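PDB 1RTR: geranyltranstransferase from Staphylococcus aureus, which catalyses the condensation of isopentenyl diphosphate with geranyl diphosphate to give farnesyl diphosphate, a precursor in isoprenoid biosynthesis. Local coordinates for residues 48-51 / 52-56; 131-134 / 135-139. All coordinates share one frame; numbering follows the deposited sequence.

Contact 1. Residues 48-51 / 52-56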
loop_
_atom_site.group_PDB
_atom_site.type_symbol
_atom_site.label_atom_id
_atom_site.label_comp_id
_atom_site.label_asym_id
_atom_site.label_seq_id
_atom_site.Cartn_x
_atom_site.Cartn_y
_atom_site.Cartn_z
ATOM N N VAL A 48 18.943 3.784 -6.464
ATOM C CA VAL A 48 20.272 3.666 -7.055
ATOM C C VAL A 48 20.907 2.325 -6.716
ATOM O O VAL A 48 21.465 1.655 -7.598
ATOM C CB VAL A 48 21.164 4.851 -6.667
ATOM C CG1 VAL A 48 22.627 4.474 -6.758
ATOM C CG2 VAL A 48 20.871 6.047 -7.595
ATOM N N LEU A 49 20.797 1.928 -5.447
ATOM C CA LEU A 49 21.224 0.606 -4.999
ATOM C C LEU A 49 20.651 -0.482 -5.880
ATOM O O LEU A 49 21.394 -1.345 -6.341
ATOM C CB LEU A 49 20.828 0.363 -3.541
ATOM C CG LEU A 49 21.360 -0.903 -2.862
ATOM C CD1 LEU A 49 22.875 -1.042 -3.044
ATOM C CD2 LEU A 49 21.009 -0.887 -1.388
ATOM N N LEU A 50 19.340 -0.435 -6.127
ATOM C CA LEU A 50 18.670 -1.474 -6.917
ATOM C C LEU A 50 19.220 -1.508 -8.349
ATOM O O LEU A 50 19.598 -2.570 -8.865
ATOM C CB LEU A 50 17.145 -1.282 -6.864
ATOM C CG LEU A 50 16.048 -1.826 -7.804
ATOM C CD1 LEU A 50 16.377 -3.058 -8.614
ATOM C CD2 LEU A 50 14.777 -2.063 -7.009
ATOM N N LEU A 51 19.279 -0.331 -8.968
ATOM C CA LEU A 51 19.878 -0.158 -10.289
ATOM C C LEU A 51 21.314 -0.694 -10.361
ATOM O O LEU A 51 21.625 -1.533 -11.222
ATOM C CB LEU A 51 19.815 1.324 -10.691
ATOM C CG LEU A 51 18.579 1.872 -11.442
ATOM C CD1 LEU A 51 17.378 0.895 -11.563
ATOM C CD2 LEU A 51 18.148 3.213 -10.865
ATOM N N LEU A 52 22.181 -0.249 -9.448
ATOM C CA LEU A 52 23.585 -0.706 -9.441
ATOM C C LEU A 52 23.739 -2.208 -9.185
ATOM O O LEU A 52 24.601 -2.855 -9.798
ATOM C CB LEU A 52 24.448 0.123 -8.478
ATOM C CG LEU A 52 24.665 1.590 -8.913
ATOM C CD1 LEU A 52 25.190 2.455 -7.801
ATOM C CD2 LEU A 52 25.574 1.692 -10.125
ATOM N N THR A 53 22.902 -2.776 -8.316
ATOM C CA THR A 53 22.913 -4.225 -8.089
ATOM C C THR A 53 22.645 -5.034 -9.370
ATOM O O THR A 53 23.307 -6.052 -9.621
ATOM C CB THR A 53 21.904 -4.626 -6.967
ATOM O OG1 THR A 53 22.226 -3.942 -5.751
ATOM C CG2 THR A 53 22.037 -6.095 -6.606
ATOM N N LEU A 54 21.667 -4.602 -10.162
ATOM C CA LEU A 54 21.401 -5.243 -11.460
ATOM C C LEU A 54 22.616 -5.170 -12.398
ATOM O O LEU A 54 22.939 -6.142 -13.093
ATOM C CB LEU A 54 20.211 -4.586 -12.157
ATOM C CG LEU A 54 18.803 -4.957 -11.716
ATOM C CD1 LEU A 54 17.805 -4.042 -12.411
ATOM C CD2 LEU A 54 18.499 -6.452 -11.983
ATOM N N ASP A 55 23.277 -4.012 -12.416
ATOM C CA ASP A 55 24.455 -3.827 -13.252
ATOM C C ASP A 55 25.612 -4.751 -12.848
ATOM O O ASP A 55 26.265 -5.330 -13.715
ATOM C CB ASP A 55 24.904 -2.363 -13.261
ATOM C CG ASP A 55 25.929 -2.090 -14.343
ATOM O OD1 ASP A 55 27.107 -1.822 -14.012
ATOM O OD2 ASP A 55 25.649 -2.155 -15.561
ATOM N N SER A 56 25.841 -4.897 -11.538
ATOM C CA SER A 56 26.828 -5.840 -11.011
ATOM C C SER A 56 26.508 -7.250 -11.419
ATOM O O SER A 56 27.402 -8.095 -11.523
ATOM C CB SER A 56 26.864 -5.811 -9.484
ATOM O OG SER A 56 26.897 -4.493 -8.990
#
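Leu52 lies alongside Val48, one helical turn further on, and the two side chains point the same way. Its CB and CG both pass the Val48 carbonyl oxygen, each of these carbons 3.5 Å from Val48 O. The first torsion (chi1 -68°) sets CG next to the backbone N and turns the chain back over the preceding turn. At the tip, Leu52 CD1 meets Val48 CG1 at 3.4 Å, a methyl-to-methyl contact. Beneath it, the backbone bond from Leu52 N to Val48 O is 2.7 Å long.

Thr53 makes the polar counterpart with Leu49. Its OG1 is a hydrogen-bond donor to Leu49 O at 2.8 Å, while Thr53 N reaches the same oxygen at 2.9 Å. The hydroxyl comes from above the carbonyl plane, 41° out of it, and the amide from the other face, so two donors grip one acceptor and the buried hydroxyl is satisfied within its own helix. Ser56 repeats the pattern three residues on, with OG 2.9 Å from Leu52 O. Leu50 and Leu54 run side by side more loosely, Leu50 CD1 to Leu54 CD1 being 4.2 Å. The carboxylate of Asp55 leads away from residues 48-51, and its OD1 accepts a hydrogen bond from Thr2 N.

Helix 6-18 packs against Val48, Leu51 and Leu52, helix 179-193 against Leu49, Leu50 and Thr53, and helix 279-289 against Leu52, Thr53 and Asp55. Thr53 and Ser56 bond a hydroxyl back to the carbonyl four residues earlier, as is common in helices, here in a buried part of helix 45-56 within the all-helical polyprenyl synthase fold.

Contact 2. Residues 131-134 / 135-139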
loop_
_atom_site.group_PDB
_atom_site.type_symbol
_atom_site.label_atom_id
_atom_site.label_comp_id
_atom_site.label_asym_id
_atom_site.label_seq_id
_atom_site.Cartn_x
_atom_site.Cartn_y
_atom_site.Cartn_z
ATOM N N ASP A 131 5.376 -12.085 -15.563
ATOM C CA ASP A 131 4.462 -12.108 -14.434
ATOM C C ASP A 131 5.073 -12.840 -13.230
ATOM O O ASP A 131 4.855 -12.447 -12.072
ATOM C CB ASP A 131 3.103 -12.674 -14.863
ATOM C CG ASP A 131 2.353 -11.725 -15.807
ATOM O OD1 ASP A 131 1.328 -12.153 -16.398
ATOM O OD2 ASP A 131 2.718 -10.536 -16.017
ATOM N N GLU A 132 5.863 -13.874 -13.508
ATOM C CA GLU A 132 6.556 -14.605 -12.455
ATOM C C GLU A 132 7.515 -13.685 -11.656
ATOM O O GLU A 132 7.479 -13.670 -10.426
ATOM C CB GLU A 132 7.251 -15.856 -13.027
ATOM C CG GLU A 132 8.597 -16.206 -12.404
ATOM C CD GLU A 132 8.702 -17.661 -12.002
ATOM O OE1 GLU A 132 9.371 -18.432 -12.731
ATOM O OE2 GLU A 132 8.116 -18.031 -10.949
ATOM N N VAL A 133 8.330 -12.895 -12.346
ATOM C CA VAL A 133 9.272 -12.012 -11.665
ATOM C C VAL A 133 8.511 -10.880 -10.961
ATOM O O VAL A 133 8.884 -10.450 -9.866
ATOM C CB VAL A 133 10.371 -11.472 -12.641
ATOM C CG1 VAL A 133 11.304 -10.513 -11.958
ATOM C CG2 VAL A 133 11.173 -12.615 -13.233
ATOM N N LYS A 134 7.431 -10.415 -11.585
ATOM C CA LYS A 134 6.616 -9.342 -11.019
ATOM C C LYS A 134 6.038 -9.723 -9.662
ATOM O O LYS A 134 6.055 -8.922 -8.727
ATOM C CB LYS A 134 5.475 -8.982 -11.969
ATOM C CG LYS A 134 5.844 -7.996 -13.053
ATOM C CD LYS A 134 4.591 -7.515 -13.745
ATOM C CE LYS A 134 4.499 -8.045 -15.155
ATOM N NZ LYS A 134 3.850 -7.006 -15.958
ATOM N N ILE A 135 5.528 -10.947 -9.558
ATOM C CA ILE A 135 5.027 -11.457 -8.288
ATOM C C ILE A 135 6.129 -11.463 -7.224
ATOM O O ILE A 135 5.919 -10.985 -6.118
ATOM C CB ILE A 135 4.362 -12.856 -8.474
ATOM C CG1 ILE A 135 3.065 -12.734 -9.287
ATOM C CG2 ILE A 135 4.063 -13.518 -7.145
ATOM C CD1 ILE A 135 2.075 -11.676 -8.783
ATOM N N LYS A 136 7.316 -11.949 -7.586
ATOM C CA LYS A 136 8.439 -12.029 -6.656
ATOM C C LYS A 136 8.795 -10.673 -6.066
ATOM O O LYS A 136 8.942 -10.545 -4.839
ATOM C CB LYS A 136 9.654 -12.636 -7.335
ATOM C CG LYS A 136 9.545 -14.117 -7.542
ATOM C CD LYS A 136 10.886 -14.664 -7.970
ATOM C CE LYS A 136 10.728 -15.916 -8.810
ATOM N NZ LYS A 136 12.070 -16.397 -9.231
ATOM N N VAL A 137 8.916 -9.664 -6.940
ATOM C CA VAL A 137 9.188 -8.297 -6.521
ATOM C C VAL A 137 8.077 -7.755 -5.613
ATOM O O VAL A 137 8.358 -7.195 -4.544
ATOM C CB VAL A 137 9.415 -7.362 -7.735
ATOM C CG1 VAL A 137 9.681 -5.932 -7.280
ATOM C CG2 VAL A 137 10.587 -7.842 -8.552
ATOM N N LEU A 138 6.825 -7.918 -6.040
ATOM C CA LEU A 138 5.672 -7.406 -5.286
ATOM C C LEU A 138 5.588 -8.044 -3.905
ATOM O O LEU A 138 5.421 -7.350 -2.902
ATOM C CB LEU A 138 4.363 -7.655 -6.046
ATOM C CG LEU A 138 4.014 -6.661 -7.145
ATOM C CD1 LEU A 138 3.143 -7.323 -8.203
ATOM C CD2 LEU A 138 3.316 -5.427 -6.595
ATOM N N GLN A 139 5.713 -9.370 -3.871
ATOM C CA GLN A 139 5.724 -10.124 -2.627
ATOM C C GLN A 139 6.781 -9.582 -1.693
ATOM O O GLN A 139 6.506 -9.311 -0.524
ATOM C CB GLN A 139 5.994 -11.602 -2.897
ATOM C CG GLN A 139 5.326 -12.526 -1.905
ATOM C CD GLN A 139 5.493 -13.988 -2.272
ATOM O OE1 GLN A 139 5.396 -14.855 -1.402
ATOM N NE2 GLN A 139 5.749 -14.272 -3.561
#
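The carboxylate of Glu132 presents one face to the aliphatic end of Lys136, whose CE sits over the plane at 4.0 Å from Glu132 OE2. The two side chains cross obliquely. Opposite charges are near but not joined: Glu132 OE2 and Lys136 NZ stay 4.6 Å apart, too far for a salt bridge, though the opposite charges probably still attract weakly. The other carboxylate, that of Asp131, is met from beyond OD2 and not over a face; there Lys134 NZ forms a long salt bridge, 3.7 Å from Asp131 OD2. The ammonium has a stronger partner in Asp126 O, so the loop just before the helix appears to be its main anchor.

Further along, aliphatic side chains pack back on the carbonyl oxygens of the preceding turn. Val137 places CG2 beside its backbone N, with CG1 anti to that nitrogen (chi1 179°), and CG2 therefore reaches back to 3.4 Å from Val133 O. Val133 CG1 and Val137 CG2 approach only to 4.4 Å. Leu138 CD1 likewise lies over the previous turn, 3.4 Å from Lys134 O. Backbone bonds join Ile135, Val137 and Leu138 to the residues four positions earlier, and a weak one, 3.3 Å from Lys136 N to Glu132 O, runs below the Glu132 and Lys136 side chains.

Asp131, Glu132 and Ile135 pack on the second subunit, where Ile135 meets Ile135 of that chain and Glu132 meets its Asp131. Within the chain, Val137 and Leu138 press on helix 105-124, through Ile123 for both and Phe120 for Leu138, while Val133, Lys136 and Val137 lie against helix 179-193.

In the fold
Contact 1 comes first along the chain, on helix 45-56, and contact 2 follows on helix 131-145; both belong to the polyprenyl synthetase family region. Their centres are 18 Å apart, and the nearest atoms, about 6 Å apart, do not touch. Helix 179-193 connects them: contact 1 rests on its Leu182, Val186, Ser188 and Ala189, contact 2 on its Phe184, Asp191 and Ile192. Contact 1, with its centre 13 Å from that of the chain, is buried among helices of its own subunit, whereas contact 2, at 19 Å, also meets the second subunit. Contact 1 thus belongs to the buried packing of one subunit, while contact 2 adds a face that meets the second subunit.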